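PDB 1RTW: transcriptional activator, putative from Pyrococcus furiosus, which belongs to the all-helical TENA/THI-4/PQQC family and is named as a putative transcriptional activator. Local coordinates for residues K103-Y108 against S195-I200; E84-E89 against Q150-H155. All blocks are in the same frame, centred on the assembly; numbering follows the deposited sequence.

Contact 1: K103-Y108 against S195-I200; sequences KSYVNY and SKFELI
The hydroxyl of Tyr-105 donates a short hydrogen bond to the carboxylate of Glu-198, OH to OE2 at 2.7 Å, and the acceptor oxygen offers its anti lone pair, the one turned from OE1. OE2 lies at the edge of the phenol ring and in its plane, whereas the carboxylate as a whole is twisted 75° from that ring. A bend at chi2 (-66°) swings the glutamate's end across to the tyrosine.

Beyond this hydrogen bond the two helices, nearly antiparallel at 156°, meet through Phe-197. Its CB sits over the centre of the Tyr-105 ring, 3.4 Å from the centroid, and in exchange Tyr-105 CA lies over the Phe-197 face, displaced toward its rim, 3.8 Å from that centroid. The rings are almost parallel but heavily offset, and what lies over each face is an aliphatic C-H of the partner residue: two CH-pi contacts. Farther along, Phe-197 CE2 touches Tyr-108 CB at 3.6 Å, completing an aromatic cluster, while Ser-104 OG lies 3.6 Å from Phe-197 CE1. Helix 118-142 covers the Glu-198 side, and Ser-104 and Tyr-108 also pack on a second subunit.

This pairing joins helices 100-115 and 181-201 of the all-helical family fold. A buried phenol answered by a buried carboxylate probably fixes the position and rotation of both groups.

Contact 2: E84-E89 against Q150-H155; sequences EKKAQE and QEFINH
The helical segments 84-89 and 150-155 run almost antiparallel, at 164°, with axes 11.7 Å apart and the nearest CA atoms, those of Lys-86 and Glu-151, separated by 8.7 Å. Long side chains bridge that spacing. Lys-86 does so in two ways: its aliphatic part packs against Phe-152 and its ammonium group reaches Glu-151. CG of the lysine lies 3.4 Å from Phe-152 CE2, meeting the ring at its edge and near its plane instead of over a face. The kink at chi2 (63°) then turns the remainder of the chain across the glutamate at about a right angle. NZ forms a salt bridge with Glu-151 OE1 at 3.4 Å, and its hydrogen bonds to both carboxylate oxygens are weak; a further bond from NZ goes to the backbone O of Pro-148, just before the second helix.

The antiparallel pair belongs to the helical bundle of the TENA/THI-4/PQQC family, here uniting the end of helix 66-89 with the start of helix 150-157. Phe-83, from the former, meets the Phe-152 ring edge-to-face.

Toward the solvent the charges spread into a looser network. Lys-85 NZ stands 3.7 Å from Glu-151 OE2, a long salt bridge, and is also distantly paired with Glu-89 OE1. Glu-89 OE2 approaches Glu-151 OE2 to 3.8 Å, a like-charge proximity that the two lysines probably offset.

Overall arrangement
Contacts 1 and 2 lie in the same helical chain, yet their centres are about 23 Å apart and their nearest atoms about 13 Å, so neither touches the other. Their segments alternate along the sequence: 84-89 and 103-108 sit on consecutive helices, whose partners, 150-155 and 195-200, follow in the same order. Contact 1 is nearer the middle, its centre about 10 Å from that of the chain against about 16 Å for contact 2. It also adjoins a second subunit, which contact 2 does not, and the side chain of Glu-198 is about 6 Å from a bound phosphate ion. Though probably from the crystallisation liquor, that ion may mark a pocket beside contact 1.

Contact 1: K103-Y108 against S195-I200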
loop_
_atom_site.group_PDB
_atom_site.type_symbol
_atom_site.label_atom_id
_atom_site.label_comp_id
_atom_site.label_asym_id
_atom_site.label_seq_id
_atom_site.Cartn_x
_atom_site.Cartn_y
_atom_site.Cartn_z
ATOM N N LYS B 103 -10.355 3.412 17.126
ATOM C CA LYS B 103 -9.491 2.533 16.328
ATOM C C LYS B 103 -10.212 2.074 15.065
ATOM O O LYS B 103 -9.620 1.995 13.995
ATOM C CB LYS B 103 -9.064 1.303 17.136
ATOM C CG LYS B 103 -8.284 1.626 18.394
ATOM C CD LYS B 103 -7.782 0.364 19.067
ATOM C CE LYS B 103 -8.930 -0.532 19.525
ATOM N NZ LYS B 103 -8.435 -1.731 20.272
ATOM N N SER B 104 -11.500 1.792 15.210
ATOM C CA SER B 104 -12.344 1.345 14.118
ATOM C C SER B 104 -12.482 2.424 13.034
ATOM O O SER B 104 -12.527 2.140 11.842
ATOM C CB SER B 104 -13.712 0.991 14.695
ATOM O OG SER B 104 -14.549 0.446 13.703
ATOM N N TYR B 105 -12.552 3.674 13.454
ATOM C CA TYR B 105 -12.682 4.779 12.520
ATOM C C TYR B 105 -11.350 4.942 11.790
ATOM O O TYR B 105 -11.299 5.049 10.552
ATOM C CB TYR B 105 -13.055 6.038 13.306
ATOM C CG TYR B 105 -13.395 7.251 12.476
ATOM C CD1 TYR B 105 -13.292 7.230 11.086
ATOM C CD2 TYR B 105 -13.801 8.447 13.096
ATOM C CE1 TYR B 105 -13.575 8.355 10.332
ATOM C CE2 TYR B 105 -14.089 9.577 12.350
ATOM C CZ TYR B 105 -13.967 9.520 10.968
ATOM O OH TYR B 105 -14.197 10.627 10.204
ATOM N N VAL B 106 -10.270 4.915 12.564
ATOM C CA VAL B 106 -8.922 5.045 12.016
ATOM C C VAL B 106 -8.619 3.958 10.991
ATOM O O VAL B 106 -8.203 4.254 9.870
ATOM C CB VAL B 106 -7.857 5.000 13.147
ATOM C CG1 VAL B 106 -6.450 4.695 12.580
ATOM C CG2 VAL B 106 -7.858 6.320 13.896
ATOM N N ASN B 107 -8.869 2.708 11.367
ATOM C CA ASN B 107 -8.593 1.578 10.486
ATOM C C ASN B 107 -9.400 1.590 9.202
ATOM O O ASN B 107 -8.915 1.164 8.159
ATOM C CB ASN B 107 -8.739 0.263 11.248
ATOM C CG ASN B 107 -7.685 0.111 12.334
ATOM O OD1 ASN B 107 -6.626 0.749 12.280
ATOM N ND2 ASN B 107 -7.962 -0.729 13.316
ATOM N N TYR B 108 -10.613 2.125 9.267
ATOM C CA TYR B 108 -11.435 2.233 8.071
ATOM C C TYR B 108 -10.810 3.264 7.122
ATOM O O TYR B 108 -10.683 3.010 5.917
ATOM C CB TYR B 108 -12.867 2.642 8.422
ATOM C CG TYR B 108 -13.709 2.949 7.202
ATOM C CD1 TYR B 108 -14.128 1.929 6.335
ATOM C CD2 TYR B 108 -14.046 4.255 6.889
ATOM C CE1 TYR B 108 -14.859 2.213 5.189
ATOM C CE2 TYR B 108 -14.777 4.555 5.745
ATOM C CZ TYR B 108 -15.175 3.533 4.896
ATOM O OH TYR B 108 -15.861 3.838 3.736
ATOM N N SER B 195 -19.485 9.475 7.777
ATOM C CA SER B 195 -20.481 10.271 8.498
ATOM C C SER B 195 -20.909 9.577 9.786
ATOM O O SER B 195 -21.003 10.209 10.837
ATOM C CB SER B 195 -21.710 10.523 7.618
ATOM O OG SER B 195 -21.416 11.431 6.577
ATOM N N LYS B 196 -21.163 8.274 9.693
ATOM C CA LYS B 196 -21.561 7.462 10.842
ATOM C C LYS B 196 -20.450 7.432 11.894
ATOM O O LYS B 196 -20.711 7.480 13.096
ATOM C CB LYS B 196 -21.886 6.033 10.392
ATOM C CG LYS B 196 -23.158 5.919 9.570
ATOM C CD LYS B 196 -23.427 4.482 9.138
ATOM C CE LYS B 196 -24.644 4.411 8.193
ATOM N NZ LYS B 196 -24.964 3.021 7.727
ATOM N N PHE B 197 -19.210 7.345 11.423
ATOM C CA PHE B 197 -18.050 7.322 12.297
ATOM C C PHE B 197 -17.911 8.642 13.038
ATOM O O PHE B 197 -17.597 8.652 14.227
ATOM C CB PHE B 197 -16.783 7.013 11.500
ATOM C CG PHE B 197 -16.498 5.545 11.361
ATOM C CD1 PHE B 197 -16.398 4.737 12.489
ATOM C CD2 PHE B 197 -16.293 4.978 10.117
ATOM C CE1 PHE B 197 -16.092 3.380 12.375
ATOM C CE2 PHE B 197 -15.988 3.628 9.993
ATOM C CZ PHE B 197 -15.887 2.827 11.126
ATOM N N GLU B 198 -18.169 9.745 12.339
ATOM C CA GLU B 198 -18.105 11.081 12.936
ATOM C C GLU B 198 -19.144 11.206 14.045
ATOM O O GLU B 198 -18.868 11.717 15.131
ATOM C CB GLU B 198 -18.385 12.155 11.877
ATOM C CG GLU B 198 -17.187 12.512 11.005
ATOM C CD GLU B 198 -16.069 13.179 11.796
ATOM O OE1 GLU B 198 -16.366 14.089 12.590
ATOM O OE2 GLU B 198 -14.893 12.795 11.640
ATOM N N LEU B 199 -20.354 10.744 13.748
ATOM C CA LEU B 199 -21.448 10.796 14.712
ATOM C C LEU B 199 -21.145 9.968 15.959
ATOM O O LEU B 199 -21.426 10.385 17.074
ATOM C CB LEU B 199 -22.734 10.280 14.070
ATOM C CG LEU B 199 -23.883 10.075 15.064
ATOM C CD1 LEU B 199 -24.306 11.401 15.678
ATOM C CD2 LEU B 199 -25.051 9.391 14.375
ATOM N N ILE B 200 -20.594 8.783 15.745
ATOM C CA ILE B 200 -20.265 7.858 16.813
ATOM C C ILE B 200 -19.092 8.312 17.675
ATOM O O ILE B 200 -19.069 8.069 18.884
ATOM C CB ILE B 200 -19.968 6.457 16.209
ATOM C CG1 ILE B 200 -21.266 5.841 15.683
ATOM C CG2 ILE B 200 -19.319 5.534 17.232
ATOM C CD1 ILE B 200 -21.045 4.583 14.860
#

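Contact 2: E84-E89 against Q150-H155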
loop_
_atom_site.group_PDB
_atom_site.type_symbol
_atom_site.label_atom_id
_atom_site.label_comp_id
_atom_site.label_asym_id
_atom_site.label_seq_id
_atom_site.Cartn_x
_atom_site.Cartn_y
_atom_site.Cartn_z
ATOM N N GLU B 84 -1.094 18.611 22.439
ATOM C CA GLU B 84 -0.012 18.455 23.404
ATOM C C GLU B 84 0.100 19.593 24.416
ATOM O O GLU B 84 0.366 19.345 25.590
ATOM C CB GLU B 84 1.310 18.260 22.666
ATOM C CG GLU B 84 1.381 16.939 21.918
ATOM C CD GLU B 84 2.285 16.980 20.696
ATOM O OE1 GLU B 84 2.920 18.028 20.428
ATOM O OE2 GLU B 84 2.349 15.951 19.993
ATOM N N LYS B 85 -0.103 20.827 23.958
ATOM C CA LYS B 85 -0.034 22.002 24.828
ATOM C C LYS B 85 -1.140 21.846 25.867
ATOM O O LYS B 85 -0.871 21.701 27.064
ATOM C CB LYS B 85 -0.269 23.290 24.022
ATOM C CG LYS B 85 0.429 24.530 24.585
ATOM C CD LYS B 85 -0.234 25.817 24.105
ATOM C CE LYS B 85 -1.599 25.990 24.765
ATOM N NZ LYS B 85 -2.441 27.057 24.154
ATOM N N LYS B 86 -2.374 21.772 25.374
ATOM C CA LYS B 86 -3.555 21.627 26.212
ATOM C C LYS B 86 -3.404 20.504 27.234
ATOM O O LYS B 86 -3.838 20.632 28.374
ATOM C CB LYS B 86 -4.779 21.369 25.335
ATOM C CG LYS B 86 -6.086 21.524 26.061
ATOM C CD LYS B 86 -6.235 22.952 26.539
ATOM C CE LYS B 86 -7.504 23.149 27.343
ATOM N NZ LYS B 86 -7.578 24.538 27.870
ATOM N N ALA B 87 -2.756 19.418 26.833
ATOM C CA ALA B 87 -2.556 18.288 27.728
ATOM C C ALA B 87 -1.558 18.585 28.856
ATOM O O ALA B 87 -1.666 18.029 29.949
ATOM C CB ALA B 87 -2.133 17.075 26.945
ATOM N N GLN B 88 -0.564 19.419 28.567
ATOM C CA GLN B 88 0.428 19.817 29.564
ATOM C C GLN B 88 -0.228 20.689 30.641
ATOM O O GLN B 88 -0.032 20.484 31.843
ATOM C CB GLN B 88 1.543 20.624 28.900
ATOM C CG GLN B 88 2.808 19.843 28.634
ATOM C CD GLN B 88 3.452 19.293 29.905
ATOM O OE1 GLN B 88 3.499 19.962 30.943
ATOM N NE2 GLN B 88 3.966 18.071 29.822
ATOM N N GLU B 89 -0.986 21.677 30.176
ATOM C CA GLU B 89 -1.698 22.623 31.025
ATOM C C GLU B 89 -2.703 21.930 31.932
ATOM O O GLU B 89 -2.938 22.374 33.055
ATOM C CB GLU B 89 -2.409 23.658 30.153
ATOM C CG GLU B 89 -1.471 24.352 29.171
ATOM C CD GLU B 89 -2.166 25.376 28.290
ATOM O OE1 GLU B 89 -1.522 26.394 27.952
ATOM O OE2 GLU B 89 -3.345 25.168 27.928
ATOM N N GLN B 150 -11.429 27.076 24.398
ATOM C CA GLN B 150 -11.593 28.019 23.302
ATOM C C GLN B 150 -10.624 27.763 22.141
ATOM O O GLN B 150 -10.988 27.941 20.976
ATOM C CB GLN B 150 -11.434 29.446 23.827
ATOM C CG GLN B 150 -11.885 30.513 22.859
ATOM C CD GLN B 150 -13.352 30.419 22.537
ATOM O OE1 GLN B 150 -14.179 30.181 23.420
ATOM N NE2 GLN B 150 -13.691 30.618 21.270
ATOM N N GLU B 151 -9.412 27.316 22.460
ATOM C CA GLU B 151 -8.396 27.035 21.441
ATOM C C GLU B 151 -8.946 26.109 20.355
ATOM O O GLU B 151 -8.841 26.410 19.163
ATOM C CB GLU B 151 -7.150 26.395 22.068
ATOM C CG GLU B 151 -6.604 27.117 23.294
ATOM C CD GLU B 151 -6.847 26.347 24.585
ATOM O OE1 GLU B 151 -8.029 26.097 24.925
ATOM O OE2 GLU B 151 -5.848 25.989 25.255
ATOM N N PHE B 152 -9.543 24.996 20.783
ATOM C CA PHE B 152 -10.128 24.009 19.870
ATOM C C PHE B 152 -11.331 24.546 19.111
ATOM O O PHE B 152 -11.478 24.290 17.914
ATOM C CB PHE B 152 -10.542 22.752 20.633
ATOM C CG PHE B 152 -9.403 22.069 21.305
ATOM C CD1 PHE B 152 -8.717 21.055 20.665
ATOM C CD2 PHE B 152 -8.988 22.472 22.564
ATOM C CE1 PHE B 152 -7.629 20.451 21.265
ATOM C CE2 PHE B 152 -7.905 21.878 23.176
ATOM C CZ PHE B 152 -7.218 20.863 22.527
ATOM N N ILE B 153 -12.189 25.281 19.811
ATOM C CA ILE B 153 -13.375 25.853 19.203
ATOM C C ILE B 153 -12.975 26.802 18.080
ATOM O O ILE B 153 -13.546 26.756 16.994
ATOM C CB ILE B 153 -14.213 26.621 20.230
ATOM C CG1 ILE B 153 -14.574 25.704 21.388
ATOM C CG2 ILE B 153 -15.495 27.127 19.587
ATOM C CD1 ILE B 153 -15.253 26.413 22.522
ATOM N N ASN B 154 -11.979 27.643 18.352
ATOM C CA ASN B 154 -11.489 28.610 17.378
ATOM C C ASN B 154 -10.795 27.975 16.187
ATOM O O ASN B 154 -11.052 28.361 15.055
ATOM C CB ASN B 154 -10.526 29.614 18.030
ATOM C CG ASN B 154 -11.242 30.633 18.912
ATOM O OD1 ASN B 154 -12.432 30.924 18.720
ATOM N ND2 ASN B 154 -10.514 31.180 19.886
ATOM N N HIS B 155 -9.915 27.008 16.433
ATOM C CA HIS B 155 -9.199 26.377 15.335
ATOM C C HIS B 155 -10.105 25.733 14.283
ATOM O O HIS B 155 -9.974 26.023 13.098
ATOM C CB HIS B 155 -8.172 25.352 15.839
ATOM C CG HIS B 155 -7.501 24.597 14.729
ATOM N ND1 HIS B 155 -7.762 23.267 14.478
ATOM C CD2 HIS B 155 -6.679 25.014 13.744
ATOM C CE1 HIS B 155 -7.134 22.905 13.375
ATOM N NE2 HIS B 155 -6.470 23.941 12.907
#